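Fucolectin-related protein (Streptococcus pneumoniae, PDB 2WMF) probably hydrolyses host blood-group carbohydrate antigens as a family 98 glycoside hydrolase, an activity linked to fucose utilization in this bacterium. Local coordinates at residues A[150-155]-A[181-186]; A[448-453]-A[468-473]; A[455-460]-A[534-539]. All blocks are in the same frame, centred on the assembly; numbering follows the deposited sequence.

Contact 1 belongs to the eight-stranded parallel barrel, whereas contacts 2 and 3 lie together in the C-terminal beta region, on the opposite side of the chain's centre; the centres of contacts 1 and 2 are about 39 Å apart. Contact 1 joins the loop after strand 143-149 to the turn and first residues of helix 184-192 that follow the neighbouring strand 176-180, and its touching residues are mostly buried, with aromatic rings around an aspartate hydrogen-bonded through both carboxylate oxygens. Contacts 2 and 3, with centres about 9 Å apart, share the hairpin of strands 444-449 and 457-462 and are more mixed, each including an exposed residue. Contact 2 spans two sheets through one glutamate carboxylate; contact 3 works within a single sheet, mainly through backbone hydrogen bonds.

Contact 1. Residues A[150-155]-A[181-186]; sequences ENYWIY and DHEKWF
Asn151 turns its CG back beside its own backbone N (chi1 -58°), which lets amide and backbone N-H reach Asp181 together, while Tyr152 holds its ring between backbone N and carbonyl carbon (chi1 44°) and lays it across Asp181 and Glu183. Asn151 N gives its hydrogen to the syn lone pair of Asp181 OD1 at 2.8 Å. Asn151 ND2 reaches Asp181 OD2, also at 2.8 Å, on a nearly straight line (172°) lying in its amide plane. Beside this pair, Tyr152 CD2 comes within 3.3 Å of Asp181 OD1, and Tyr152 CB packs 3.5 Å from His182 O. Farther along, the indole edge of Trp185 meets the backbone, CZ2 standing 3.3 Å from Tyr152 O; its NE1 is tied to Glu183 OE1 at 2.9 Å. Phe186 CE1 touches Tyr155 CD1 at 3.6 Å, the rings meeting obliquely. The two segments follow strands 143-149 and 176-180, at the C-terminal end of the barrel, where glycosidases of this fold carry their active sites. With Trp179 NE1 also hydrogen-bonded to Asp181 OD2, the carboxylate is gripped at both oxygens and its rotation is fixed, whereas the buried His182 O finds no polar partner.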
ATOM      1  N   GLU A 150      14.686  -0.286  -2.656  1.00  9.24           N
ATOM      2  CA  GLU A 150      15.145  -1.668  -2.383  1.00  8.87           C
ATOM      3  C   GLU A 150      16.648  -1.817  -2.130  1.00  8.82           C
ATOM      4  O   GLU A 150      17.424  -1.938  -3.060  1.00  8.40           O
ATOM      5  CB  GLU A 150      14.765  -2.646  -3.493  1.00  8.84           C
ATOM      6  CG  GLU A 150      15.046  -4.094  -3.127  1.00  9.30           C
ATOM      7  CD  GLU A 150      14.708  -5.027  -4.299  1.00 11.03           C
ATOM      8  OE1 GLU A 150      13.558  -4.992  -4.833  1.00 11.91           O
ATOM      9  OE2 GLU A 150      15.631  -5.763  -4.727  1.00 14.21           O
ATOM     10  N   ASN A 151      17.010  -1.942  -0.856  1.00  9.07           N
ATOM     11  CA  ASN A 151      18.405  -2.101  -0.435  1.00  8.85           C
ATOM     12  C   ASN A 151      18.600  -3.035   0.753  1.00  8.92           C
ATOM     13  O   ASN A 151      19.708  -3.198   1.213  1.00  8.76           O
ATOM     14  CB  ASN A 151      19.000  -0.728  -0.065  1.00  8.92           C
ATOM     15  CG  ASN A 151      18.932   0.269  -1.189  1.00  8.24           C
ATOM     16  OD1 ASN A 151      19.814   0.307  -2.032  1.00 10.13           O
ATOM     17  ND2 ASN A 151      17.863   1.087  -1.205  1.00  7.30           N
ATOM     18  N   TYR A 152      17.511  -3.615   1.255  1.00  8.84           N
ATOM     19  CA  TYR A 152      17.576  -4.414   2.509  1.00  9.20           C
ATOM     20  C   TYR A 152      18.530  -5.629   2.385  1.00  9.93           C
ATOM     21  O   TYR A 152      19.052  -6.101   3.396  1.00 10.98           O
ATOM     22  CB  TYR A 152      16.146  -4.816   3.002  1.00 10.52           C
ATOM     23  CG  TYR A 152      15.272  -5.311   1.870  1.00  9.78           C
ATOM     24  CD1 TYR A 152      15.434  -6.594   1.309  1.00 11.97           C
ATOM     25  CD2 TYR A 152      14.305  -4.491   1.307  1.00 10.45           C
ATOM     26  CE1 TYR A 152      14.644  -6.995   0.221  1.00 12.70           C
ATOM     27  CE2 TYR A 152      13.556  -4.883   0.256  1.00 11.00           C
ATOM     28  CZ  TYR A 152      13.709  -6.148  -0.288  1.00 13.10           C
ATOM     29  OH  TYR A 152      12.921  -6.475  -1.398  1.00 15.06           O
ATOM     30  N   TRP A 153      18.736  -6.121   1.171  1.00  9.00           N
ATOM     31  CA  TRP A 153      19.605  -7.272   0.966  1.00  9.70           C
ATOM     32  C   TRP A 153      21.045  -6.937   0.594  1.00 10.26           C
ATOM     33  O   TRP A 153      21.882  -7.847   0.383  1.00 11.46           O
ATOM     34  CB  TRP A 153      18.999  -8.230  -0.070  1.00 10.39           C
ATOM     35  CG  TRP A 153      18.784  -7.610  -1.434  1.00 11.30           C
ATOM     36  CD1 TRP A 153      17.707  -6.879  -1.820  1.00 12.78           C
ATOM     37  CD2 TRP A 153      19.660  -7.676  -2.580  1.00 13.75           C
ATOM     38  NE1 TRP A 153      17.865  -6.449  -3.122  1.00 12.30           N
ATOM     39  CE2 TRP A 153      19.043  -6.957  -3.620  1.00 12.41           C
ATOM     40  CE3 TRP A 153      20.901  -8.290  -2.834  1.00 12.70           C
ATOM     41  CZ2 TRP A 153      19.609  -6.833  -4.888  1.00 11.94           C
ATOM     42  CZ3 TRP A 153      21.456  -8.165  -4.123  1.00 12.89           C
ATOM     43  CH2 TRP A 153      20.833  -7.427  -5.116  1.00 13.00           C
ATOM     44  N   ILE A 154      21.337  -5.643   0.528  1.00  9.44           N
ATOM     45  CA  ILE A 154      22.600  -5.168  -0.072  1.00 10.60           C
ATOM     46  C   ILE A 154      22.986  -3.790   0.482  1.00  9.23           C
ATOM     47  O   ILE A 154      23.339  -2.855  -0.243  1.00 10.32           O
ATOM     48  CB  ILE A 154      22.511  -5.263  -1.625  1.00 10.28           C
ATOM     49  CG1 ILE A 154      23.838  -5.007  -2.318  1.00 11.59           C
ATOM     50  CG2 ILE A 154      21.400  -4.368  -2.208  1.00 11.65           C
ATOM     51  CD1 ILE A 154      23.950  -5.761  -3.650  1.00 14.76           C
ATOM     52  N   TYR A 155      22.865  -3.663   1.795  1.00  9.90           N
ATOM     53  CA  TYR A 155      23.090  -2.381   2.464  1.00 10.79           C
ATOM     54  C   TYR A 155      24.577  -1.987   2.394  1.00 10.20           C
ATOM     55  O   TYR A 155      25.480  -2.833   2.516  1.00  9.66           O
ATOM     56  CB  TYR A 155      22.645  -2.453   3.912  1.00 12.89           C
ATOM     57  CG  TYR A 155      22.896  -1.167   4.661  1.00 11.97           C
ATOM     58  CD1 TYR A 155      22.112  -0.045   4.396  1.00 13.15           C
ATOM     59  CD2 TYR A 155      23.952  -1.025   5.590  1.00 15.39           C
ATOM     60  CE1 TYR A 155      22.348   1.168   5.039  1.00 15.11           C
ATOM     61  CE2 TYR A 155      24.175   0.211   6.258  1.00 13.85           C
ATOM     62  CZ  TYR A 155      23.344   1.290   5.968  1.00 14.48           C
ATOM     63  OH  TYR A 155      23.502   2.577   6.541  1.00 16.51           O
ATOM     64  N   ASP A 181      11.669   0.946   1.106  1.00  7.89           N
ATOM     65  CA  ASP A 181      12.569  -0.069   1.690  1.00  8.09           C
ATOM     66  C   ASP A 181      11.872  -0.736   2.865  1.00  7.74           C
ATOM     67  O   ASP A 181      10.709  -0.427   3.163  1.00  7.42           O
ATOM     68  CB  ASP A 181      13.949   0.540   2.053  1.00  7.87           C
ATOM     69  CG  ASP A 181      15.080  -0.069   1.276  1.00  9.11           C
ATOM     70  OD1 ASP A 181      15.007  -1.293   1.013  1.00  9.36           O
ATOM     71  OD2 ASP A 181      16.020   0.695   0.894  1.00  8.51           O
ATOM     72  N   HIS A 182      12.542  -1.695   3.481  1.00  8.41           N
ATOM     73  CA  HIS A 182      11.860  -2.622   4.371  1.00  8.00           C
ATOM     74  C   HIS A 182      12.800  -3.176   5.430  1.00  8.77           C
ATOM     75  O   HIS A 182      14.025  -3.183   5.234  1.00  7.56           O
ATOM     76  CB  HIS A 182      11.253  -3.767   3.556  1.00  7.85           C
ATOM     77  CG  HIS A 182       9.953  -4.234   4.088  1.00  7.86           C
ATOM     78  ND1 HIS A 182       9.751  -5.443   4.714  1.00 11.66           N
ATOM     79  CD2 HIS A 182       8.773  -3.579   4.145  1.00  5.14           C
ATOM     80  CE1 HIS A 182       8.486  -5.533   5.083  1.00  6.03           C
ATOM     81  NE2 HIS A 182       7.878  -4.406   4.766  1.00 10.56           N
ATOM     82  N   GLU A 183      12.178  -3.678   6.497  1.00  8.24           N
ATOM     83  CA  GLU A 183      12.761  -4.388   7.628  1.00  8.84           C
ATOM     84  C   GLU A 183      13.121  -3.479   8.763  1.00  8.60           C
ATOM     85  O   GLU A 183      13.586  -2.366   8.550  1.00  8.60           O
ATOM     86  CB  GLU A 183      13.919  -5.312   7.179  1.00  8.89           C
ATOM     87  CG  GLU A 183      13.453  -6.360   6.102  1.00 10.01           C
ATOM     88  CD  GLU A 183      14.523  -7.388   5.718  1.00 11.06           C
ATOM     89  OE1 GLU A 183      15.415  -7.673   6.542  1.00 14.18           O
ATOM     90  OE2 GLU A 183      14.419  -7.948   4.620  1.00 14.40           O
ATOM     91  N   LYS A 184      12.946  -3.979   9.975  1.00  8.07           N
ATOM     92  CA  LYS A 184      13.136  -3.173  11.177  1.00  8.74           C
ATOM     93  C   LYS A 184      14.597  -2.714  11.310  1.00  7.81           C
ATOM     94  O   LYS A 184      14.871  -1.532  11.483  1.00  8.59           O
ATOM     95  CB  LYS A 184      12.744  -3.954  12.430  1.00  8.42           C
ATOM     96  CG  LYS A 184      11.254  -4.406  12.492  1.00  8.34           C
ATOM     97  CD  LYS A 184      11.058  -5.614  13.412  1.00 11.08           C
ATOM     98  CE  LYS A 184       9.718  -6.301  13.245  1.00 14.04           C
ATOM     99  NZ  LYS A 184       9.712  -7.771  13.648  1.00 14.29           N
ATOM    100  N   TRP A 185      15.543  -3.659  11.276  1.00  7.49           N
ATOM    101  CA  TRP A 185      16.981  -3.314  11.452  1.00  8.14           C
ATOM    102  C   TRP A 185      17.403  -2.286  10.385  1.00  8.23           C
ATOM    103  O   TRP A 185      18.208  -1.395  10.664  1.00  7.99           O
ATOM    104  CB  TRP A 185      17.847  -4.594  11.377  1.00  9.04           C
ATOM    105  CG  TRP A 185      17.919  -5.127   9.997  1.00  9.14           C
ATOM    106  CD1 TRP A 185      17.017  -5.982   9.379  1.00  9.23           C
ATOM    107  CD2 TRP A 185      18.876  -4.774   8.995  1.00  9.50           C
ATOM    108  NE1 TRP A 185      17.370  -6.151   8.048  1.00 10.23           N
ATOM    109  CE2 TRP A 185      18.505  -5.431   7.795  1.00  9.72           C
ATOM    110  CE3 TRP A 185      20.025  -3.958   8.985  1.00 11.16           C
ATOM    111  CZ2 TRP A 185      19.244  -5.308   6.634  1.00 11.57           C
ATOM    112  CZ3 TRP A 185      20.746  -3.825   7.795  1.00 10.97           C
ATOM    113  CH2 TRP A 185      20.331  -4.466   6.648  1.00 11.31           C
ATOM    114  N   PHE A 186      16.852  -2.410   9.175  1.00  7.60           N
ATOM    115  CA  PHE A 186      17.246  -1.592   8.045  1.00  8.19           C
ATOM    116  C   PHE A 186      16.846  -0.130   8.305  1.00  8.54           C
ATOM    117  O   PHE A 186      17.652   0.794   8.230  1.00  8.48           O
ATOM    118  CB  PHE A 186      16.638  -2.117   6.724  1.00  8.16           C
ATOM    119  CG  PHE A 186      17.036  -1.289   5.542  1.00  7.35           C
ATOM    120  CD1 PHE A 186      18.187  -1.567   4.837  1.00  7.83           C
ATOM    121  CD2 PHE A 186      16.296  -0.167   5.196  1.00  7.92           C
ATOM    122  CE1 PHE A 186      18.623  -0.774   3.792  1.00  8.93           C
ATOM    123  CE2 PHE A 186      16.719   0.663   4.125  1.00  8.35           C
ATOM    124  CZ  PHE A 186      17.910   0.362   3.438  1.00  8.54           C
TER

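Contact 2. Residues A[448-453]-A[468-473]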
ATOM      1  N   LEU A 448     -20.098  -5.552  14.966  1.00  8.95           N
ATOM      2  CA  LEU A 448     -19.637  -4.199  15.183  1.00  8.95           C
ATOM      3  C   LEU A 448     -20.698  -3.346  15.890  1.00  8.12           C
ATOM      4  O   LEU A 448     -21.717  -2.977  15.300  1.00  9.10           O
ATOM      5  CB  LEU A 448     -19.326  -3.581  13.826  1.00  8.89           C
ATOM      6  CG  LEU A 448     -18.427  -4.310  12.837  1.00  7.67           C
ATOM      7  CD1 LEU A 448     -18.325  -3.577  11.486  1.00 10.99           C
ATOM      8  CD2 LEU A 448     -17.048  -4.583  13.440  1.00  9.50           C
ATOM      9  N   PRO A 449     -20.449  -3.018  17.164  1.00  9.55           N
ATOM     10  CA  PRO A 449     -21.279  -1.990  17.813  1.00  9.49           C
ATOM     11  C   PRO A 449     -21.212  -0.720  16.970  1.00  9.97           C
ATOM     12  O   PRO A 449     -20.179  -0.427  16.345  1.00 10.23           O
ATOM     13  CB  PRO A 449     -20.572  -1.754  19.153  1.00 10.97           C
ATOM     14  CG  PRO A 449     -19.746  -2.995  19.409  1.00 11.71           C
ATOM     15  CD  PRO A 449     -19.332  -3.438  18.022  1.00 10.49           C
ATOM     16  N   MET A 450     -22.303   0.032  16.955  1.00  9.23           N
ATOM     17  CA  MET A 450     -22.355   1.251  16.163  1.00  9.31           C
ATOM     18  C   MET A 450     -22.466   2.457  17.093  1.00  8.91           C
ATOM     19  O   MET A 450     -22.843   2.333  18.253  1.00  9.73           O
ATOM     20  CB  MET A 450     -23.517   1.180  15.161  1.00  9.37           C
ATOM     21  CG  MET A 450     -23.352   0.001  14.107  1.00 12.07           C
ATOM     22  SD  MET A 450     -21.890   0.209  13.045  1.00 11.17           S
ATOM     23  CE  MET A 450     -22.665   1.233  11.783  1.00 13.30           C
ATOM     24  N   TYR A 451     -22.047   3.610  16.580  1.00  7.59           N
ATOM     25  CA  TYR A 451     -21.815   4.809  17.419  1.00  8.29           C
ATOM     26  C   TYR A 451     -22.886   5.876  17.201  1.00  8.85           C
ATOM     27  O   TYR A 451     -22.839   6.940  17.816  1.00  9.46           O
ATOM     28  CB  TYR A 451     -20.422   5.384  17.155  1.00  8.39           C
ATOM     29  CG  TYR A 451     -19.244   4.492  17.606  1.00  9.35           C
ATOM     30  CD1 TYR A 451     -18.327   4.937  18.555  1.00  9.78           C
ATOM     31  CD2 TYR A 451     -19.048   3.212  17.039  1.00  7.97           C
ATOM     32  CE1 TYR A 451     -17.227   4.156  18.953  1.00  8.37           C
ATOM     33  CE2 TYR A 451     -17.943   2.422  17.426  1.00  8.50           C
ATOM     34  CZ  TYR A 451     -17.062   2.876  18.391  1.00 10.81           C
ATOM     35  OH  TYR A 451     -15.982   2.086  18.774  1.00 10.45           O
ATOM     36  N   THR A 452     -23.857   5.555  16.364  1.00  8.41           N
ATOM     37  CA  THR A 452     -25.059   6.368  16.140  1.00  8.11           C
ATOM     38  C   THR A 452     -26.279   5.452  16.282  1.00  8.79           C
ATOM     39  O   THR A 452     -26.170   4.225  16.255  1.00 10.20           O
ATOM     40  CB  THR A 452     -25.096   6.979  14.734  1.00  7.88           C
ATOM     41  OG1 THR A 452     -25.172   5.934  13.737  1.00  9.21           O
ATOM     42  CG2 THR A 452     -23.860   7.866  14.478  1.00  9.73           C
ATOM     43  N   ASN A 453     -27.457   6.035  16.393  1.00  9.65           N
ATOM     44  CA  ASN A 453     -28.686   5.237  16.463  1.00  9.95           C
ATOM     45  C   ASN A 453     -29.311   4.918  15.079  1.00 10.90           C
ATOM     46  O   ASN A 453     -30.494   4.482  15.027  1.00 11.53           O
ATOM     47  CB  ASN A 453     -29.677   5.864  17.435  1.00 10.95           C
ATOM     48  CG  ASN A 453     -30.370   7.077  16.864  1.00 10.72           C
ATOM     49  OD1 ASN A 453     -29.950   7.603  15.821  1.00 12.83           O
ATOM     50  ND2 ASN A 453     -31.448   7.558  17.545  1.00 11.58           N
ATOM     51  N   ALA A 468     -14.485  -4.163   3.546  1.00  6.82           N
ATOM     52  CA  ALA A 468     -15.665  -3.312   3.713  1.00  7.29           C
ATOM     53  C   ALA A 468     -15.280  -2.045   4.431  1.00  7.61           C
ATOM     54  O   ALA A 468     -14.347  -2.042   5.275  1.00  8.69           O
ATOM     55  CB  ALA A 468     -16.784  -4.059   4.474  1.00  7.94           C
ATOM     56  N   VAL A 469     -16.013  -0.965   4.111  1.00  7.56           N
ATOM     57  CA  VAL A 469     -15.907   0.274   4.848  1.00  7.63           C
ATOM     58  C   VAL A 469     -17.319   0.703   5.176  1.00  7.94           C
ATOM     59  O   VAL A 469     -18.176   0.790   4.280  1.00  9.51           O
ATOM     60  CB  VAL A 469     -15.192   1.408   4.066  1.00  7.57           C
ATOM     61  CG1 VAL A 469     -14.962   2.650   4.998  1.00  9.21           C
ATOM     62  CG2 VAL A 469     -13.861   0.941   3.465  1.00  8.25           C
ATOM     63  N   VAL A 470     -17.550   0.986   6.442  1.00  8.07           N
ATOM     64  CA  VAL A 470     -18.877   1.451   6.868  1.00  8.29           C
ATOM     65  C   VAL A 470     -18.724   2.828   7.516  1.00  8.59           C
ATOM     66  O   VAL A 470     -18.055   2.964   8.556  1.00  8.36           O
ATOM     67  CB  VAL A 470     -19.557   0.459   7.890  1.00  8.66           C
ATOM     68  CG1 VAL A 470     -20.920   1.022   8.400  1.00  9.33           C
ATOM     69  CG2 VAL A 470     -19.682  -0.971   7.321  1.00  9.34           C
ATOM     70  N   LYS A 471     -19.316   3.839   6.891  1.00  9.34           N
ATOM     71  CA  LYS A 471     -19.297   5.194   7.431  1.00  9.48           C
ATOM     72  C   LYS A 471     -20.649   5.554   8.062  1.00  7.60           C
ATOM     73  O   LYS A 471     -21.712   5.394   7.426  1.00  9.74           O
ATOM     74  CB  LYS A 471     -18.975   6.201   6.322  1.00 10.90           C
ATOM     75  CG  LYS A 471     -18.884   7.640   6.828  1.00 12.59           C
ATOM     76  CD  LYS A 471     -18.457   8.656   5.752  1.00 16.28           C
ATOM     77  CE  LYS A 471     -17.016   9.071   5.959  1.00 21.20           C
ATOM     78  NZ  LYS A 471     -16.557  10.078   4.886  1.00 23.48           N
ATOM     79  N   GLU A 472     -20.594   6.050   9.297  1.00  7.09           N
ATOM     80  CA  GLU A 472     -21.793   6.518   9.991  1.00  8.35           C
ATOM     81  C   GLU A 472     -21.930   8.021   9.811  1.00  8.23           C
ATOM     82  O   GLU A 472     -21.184   8.800  10.407  1.00  8.41           O
ATOM     83  CB  GLU A 472     -21.725   6.167  11.467  1.00  9.58           C
ATOM     84  CG  GLU A 472     -21.541   4.666  11.732  1.00  9.07           C
ATOM     85  CD  GLU A 472     -21.778   4.320  13.209  1.00  9.85           C
ATOM     86  OE1 GLU A 472     -22.953   4.389  13.619  1.00 10.79           O
ATOM     87  OE2 GLU A 472     -20.822   3.986  13.959  1.00  9.01           O
ATOM     88  N   ASN A 473     -22.881   8.425   8.966  1.00  8.92           N
ATOM     89  CA  ASN A 473     -23.295   9.817   8.881  1.00  8.66           C
ATOM     90  C   ASN A 473     -24.357  10.018   9.940  1.00  8.98           C
ATOM     91  O   ASN A 473     -24.789   9.053  10.580  1.00  9.35           O
ATOM     92  CB  ASN A 473     -23.799  10.149   7.487  1.00 10.13           C
ATOM     93  CG  ASN A 473     -22.688  10.058   6.444  1.00 11.15           C
ATOM     94  OD1 ASN A 473     -22.820   9.341   5.413  1.00 15.78           O
ATOM     95  ND2 ASN A 473     -21.609  10.802   6.674  1.00  9.48           N
TER
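Two antiparallel sheets of the C-terminal region face each other here: the loop leaving strand 444-449 of one is gripped by Glu472, near the end of strand 467-472 of the other. The Glu472 chain runs extended beyond CG (chi2 -168°), carrying its carboxylate up to the backbone of that loop. Tyr451 N donates to the syn lone pair of Glu472 OE2 at 2.9 Å, with an angle of 156° at the hydrogen, and makes a weak second bond to OE1. Thr452 adds another weak bond from its N to Glu472 OE1 at 3.1 Å. Its hydroxyl also approaches, with OG1 2.7 Å from Glu472 OE1, although Asn454 OD1 competes for the same proton. Both backbone N-H groups of the loop thus point at the carboxylate, just where the hairpin of strands 444-449 and 457-462 turns. Arg426 forms a salt bridge with OE2 and a cation-pi contact with the Tyr451 ring, whose plane stands 73° from the carboxylate. On the apolar side, Met450 bends at chi2 and chi3 to bring its methyl inward: CE rests 3.5 Å from Glu472 CD and 3.8 Å from Val470 CG1. Leu458, from the sheet of strand 444-449, and Leu477, from that of strand 467-472, touch this methionine as well.

Contact 3. Residues A[455-460]-A[534-539]; sequences TKSLSL and TLSGHT. Unlike the reference sequence in segment 534-539: Ser536 (reference Lys).
The imidazole of His538 is approached obliquely by Thr455, whose CB lies 3.9 Å from His538 CD2; Pro543 and Ile581 also touch this histidine side chain. The other flat group that matters is the peptide of Ser536, because its carbonyl oxygen takes two backbone donors in the carbonyl plane: Lys456 N at 2.9 Å and Ser457 N at 3.2 Å from Ser536 O. Lys456 and Ser457 facing one residue make a classic beta bulge. Thr455 OG1, swung to the far side from its own backbone N (chi1 -160°), adds a weak bond to the same oxygen. From the bulge onward, strands 457-460 and 534-536 run antiparallel at 159°, with Ser457-Ser536 and Ser459-Thr534 as hydrogen-bonded pairs. Ser536 N returns a bond to Ser457 O, and Ser459 N reaches Thr534 O at 2.8 Å. Between them sits the non-hydrogen-bonded pair Leu458-Leu535, the two side chains side by side and pointing the same way, while the serines and Thr534 occupy the other face. Leu458 CD1 and Leu535 CD2 are only 3.3 Å apart, tighter than usual contact. A water on the hydroxyl-bearing side joins Thr534 OG1 (2.8 Å) to Ser459 O, the latter weakly. The chemistry therefore divides by face: polar and partly open where the hydroxyls lie, apolar and buried under the leucines, with Ser536 O as the shared acceptor that ends the regular pairing.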
ATOM      1  N   THR A 455     -28.446   2.302  13.573  1.00 11.81           N
ATOM      2  CA  THR A 455     -28.631   0.901  13.964  1.00 12.17           C
ATOM      3  C   THR A 455     -27.852   0.628  15.231  1.00 12.43           C
ATOM      4  O   THR A 455     -26.906   1.313  15.542  1.00 13.81           O
ATOM      5  CB  THR A 455     -28.246  -0.053  12.792  1.00 12.20           C
ATOM      6  OG1 THR A 455     -28.852  -1.346  12.994  1.00 14.90           O
ATOM      7  CG2 THR A 455     -26.773  -0.169  12.639  1.00 13.26           C
ATOM      8  N   LYS A 456     -28.218  -0.412  15.985  1.00 11.80           N
ATOM      9  CA  LYS A 456     -27.492  -0.722  17.210  1.00 12.01           C
ATOM     10  C   LYS A 456     -26.174  -1.429  16.920  1.00 10.85           C
ATOM     11  O   LYS A 456     -25.120  -1.078  17.505  1.00 11.28           O
ATOM     12  CB  LYS A 456     -28.325  -1.605  18.130  1.00 13.69           C
ATOM     13  CG  LYS A 456     -27.724  -1.723  19.486  1.00 14.48           C
ATOM     14  CD  LYS A 456     -28.660  -2.471  20.383  1.00 18.04           C
ATOM     15  CE  LYS A 456     -28.246  -2.341  21.842  1.00 23.67           C
ATOM     16  NZ  LYS A 456     -26.764  -2.276  22.036  1.00 28.92           N
ATOM     17  N   SER A 457     -26.218  -2.448  16.061  1.00 10.64           N
ATOM     18  CA  SER A 457     -25.008  -3.127  15.673  1.00 10.71           C
ATOM     19  C   SER A 457     -25.115  -3.585  14.239  1.00  9.95           C
ATOM     20  O   SER A 457     -26.187  -3.633  13.657  1.00 10.03           O
ATOM     21  CB  SER A 457     -24.682  -4.284  16.608  1.00 12.37           C
ATOM     22  OG  SER A 457     -25.625  -5.313  16.440  1.00 14.67           O
ATOM     23  N   LEU A 458     -23.954  -3.846  13.644  1.00 10.27           N
ATOM     24  CA  LEU A 458     -23.870  -4.271  12.249  1.00 10.38           C
ATOM     25  C   LEU A 458     -22.931  -5.464  12.224  1.00 10.32           C
ATOM     26  O   LEU A 458     -21.812  -5.403  12.724  1.00 10.95           O
ATOM     27  CB  LEU A 458     -23.368  -3.108  11.384  1.00 11.36           C
ATOM     28  CG  LEU A 458     -23.256  -3.300   9.883  1.00 12.57           C
ATOM     29  CD1 LEU A 458     -23.295  -1.946   9.179  1.00 16.80           C
ATOM     30  CD2 LEU A 458     -21.957  -4.012   9.499  1.00 16.38           C
ATOM     31  N   SER A 459     -23.411  -6.569  11.701  1.00  9.69           N
ATOM     32  CA  SER A 459     -22.553  -7.726  11.504  1.00  8.72           C
ATOM     33  C   SER A 459     -22.238  -8.014  10.031  1.00  8.21           C
ATOM     34  O   SER A 459     -23.024  -7.725   9.134  1.00  7.73           O
ATOM     35  CB  SER A 459     -23.283  -8.938  12.093  1.00  9.67           C
ATOM     36  OG  SER A 459     -23.416  -8.769  13.503  1.00 11.75           O
ATOM     37  N   LEU A 460     -21.086  -8.668   9.806  1.00  9.30           N
ATOM     38  CA  LEU A 460     -20.666  -9.083   8.471  1.00  9.50           C
ATOM     39  C   LEU A 460     -20.103 -10.505   8.515  1.00  8.87           C
ATOM     40  O   LEU A 460     -19.346 -10.865   9.461  1.00  9.21           O
ATOM     41  CB  LEU A 460     -19.577  -8.148   7.877  1.00  8.94           C
ATOM     42  CG  LEU A 460     -20.056  -6.764   7.454  1.00 10.67           C
ATOM     43  CD1 LEU A 460     -18.869  -5.801   7.343  1.00 13.31           C
ATOM     44  CD2 LEU A 460     -20.703  -6.929   6.073  1.00 15.40           C
ATOM     45  N   THR A 534     -25.883  -7.630   8.301  1.00 10.85           N
ATOM     46  CA  THR A 534     -27.044  -7.651   9.174  1.00 12.05           C
ATOM     47  C   THR A 534     -27.035  -6.411  10.073  1.00 12.21           C
ATOM     48  O   THR A 534     -26.065  -6.142  10.783  1.00 13.51           O
ATOM     49  CB  THR A 534     -27.063  -8.907  10.055  1.00 11.23           C
ATOM     50  OG1 THR A 534     -26.881 -10.072   9.244  1.00 11.83           O
ATOM     51  CG2 THR A 534     -28.391  -9.051  10.768  1.00 13.89           C
ATOM     52  N   LEU A 535     -28.105  -5.622   9.985  1.00 12.87           N
ATOM     53  CA  LEU A 535     -28.269  -4.427  10.812  1.00 14.41           C
ATOM     54  C   LEU A 535     -29.287  -4.755  11.891  1.00 14.34           C
ATOM     55  O   LEU A 535     -30.457  -5.023  11.578  1.00 13.74           O
ATOM     56  CB  LEU A 535     -28.777  -3.254   9.988  1.00 14.89           C
ATOM     57  CG  LEU A 535     -27.958  -2.807   8.792  1.00 16.87           C
ATOM     58  CD1 LEU A 535     -28.676  -1.647   8.044  1.00 20.11           C
ATOM     59  CD2 LEU A 535     -26.595  -2.391   9.228  1.00 19.51           C
ATOM     60  N   SER A 536     -28.828  -4.769  13.130  1.00 15.67           N
ATOM     61  CA  SER A 536     -29.658  -5.100  14.267  1.00 17.33           C
ATOM     62  C   SER A 536     -30.086  -3.823  14.911  1.00 18.80           C
ATOM     63  O   SER A 536     -29.262  -3.004  15.289  1.00 15.32           O
ATOM     64  CB  SER A 536     -28.878  -5.922  15.276  1.00 18.22           C
ATOM     65  OG  SER A 536     -29.687  -6.348  16.358  1.00 24.31           O
ATOM     66  N   GLY A 537     -31.388  -3.643  14.999  1.00 22.11           N
ATOM     67  CA  GLY A 537     -31.956  -2.564  15.767  1.00 25.41           C
ATOM     68  C   GLY A 537     -31.941  -1.371  14.888  1.00 27.85           C
ATOM     69  O   GLY A 537     -31.536  -0.289  15.335  1.00 29.04           O
ATOM     70  N   HIS A 538     -32.306  -1.560  13.624  1.00 31.63           N
ATOM     71  CA  HIS A 538     -32.357  -0.452  12.690  1.00 34.74           C
ATOM     72  C   HIS A 538     -33.655   0.335  12.961  1.00 36.08           C
ATOM     73  O   HIS A 538     -34.777  -0.157  12.724  1.00 35.96           O
ATOM     74  CB  HIS A 538     -32.244  -0.910  11.236  1.00 34.93           C
ATOM     75  CG  HIS A 538     -31.955   0.218  10.290  1.00 35.13           C
ATOM     76  ND1 HIS A 538     -32.952   0.984   9.717  1.00 38.65           N
ATOM     77  CD2 HIS A 538     -30.778   0.755   9.877  1.00 37.29           C
ATOM     78  CE1 HIS A 538     -32.398   1.922   8.962  1.00 38.95           C
ATOM     79  NE2 HIS A 538     -31.081   1.809   9.050  1.00 38.73           N
ATOM     80  N   THR A 539     -33.472   1.563  13.459  1.00 38.05           N
ATOM     81  CA  THR A 539     -34.509   2.287  14.257  1.00 39.43           C
ATOM     82  C   THR A 539     -35.941   2.397  13.705  1.00 41.14           C
ATOM     83  O   THR A 539     -36.914   2.114  14.441  1.00 41.46           O
ATOM     84  CB  THR A 539     -34.040   3.733  14.605  1.00 39.89           C
ATOM     85  OG1 THR A 539     -33.280   4.267  13.509  1.00 40.62           O
ATOM     86  CG2 THR A 539     -33.183   3.724  15.856  1.00 39.07           C
TER
HETATM   87  O   HOH W   1     -24.209 -10.625   8.893  1.00 13.30           O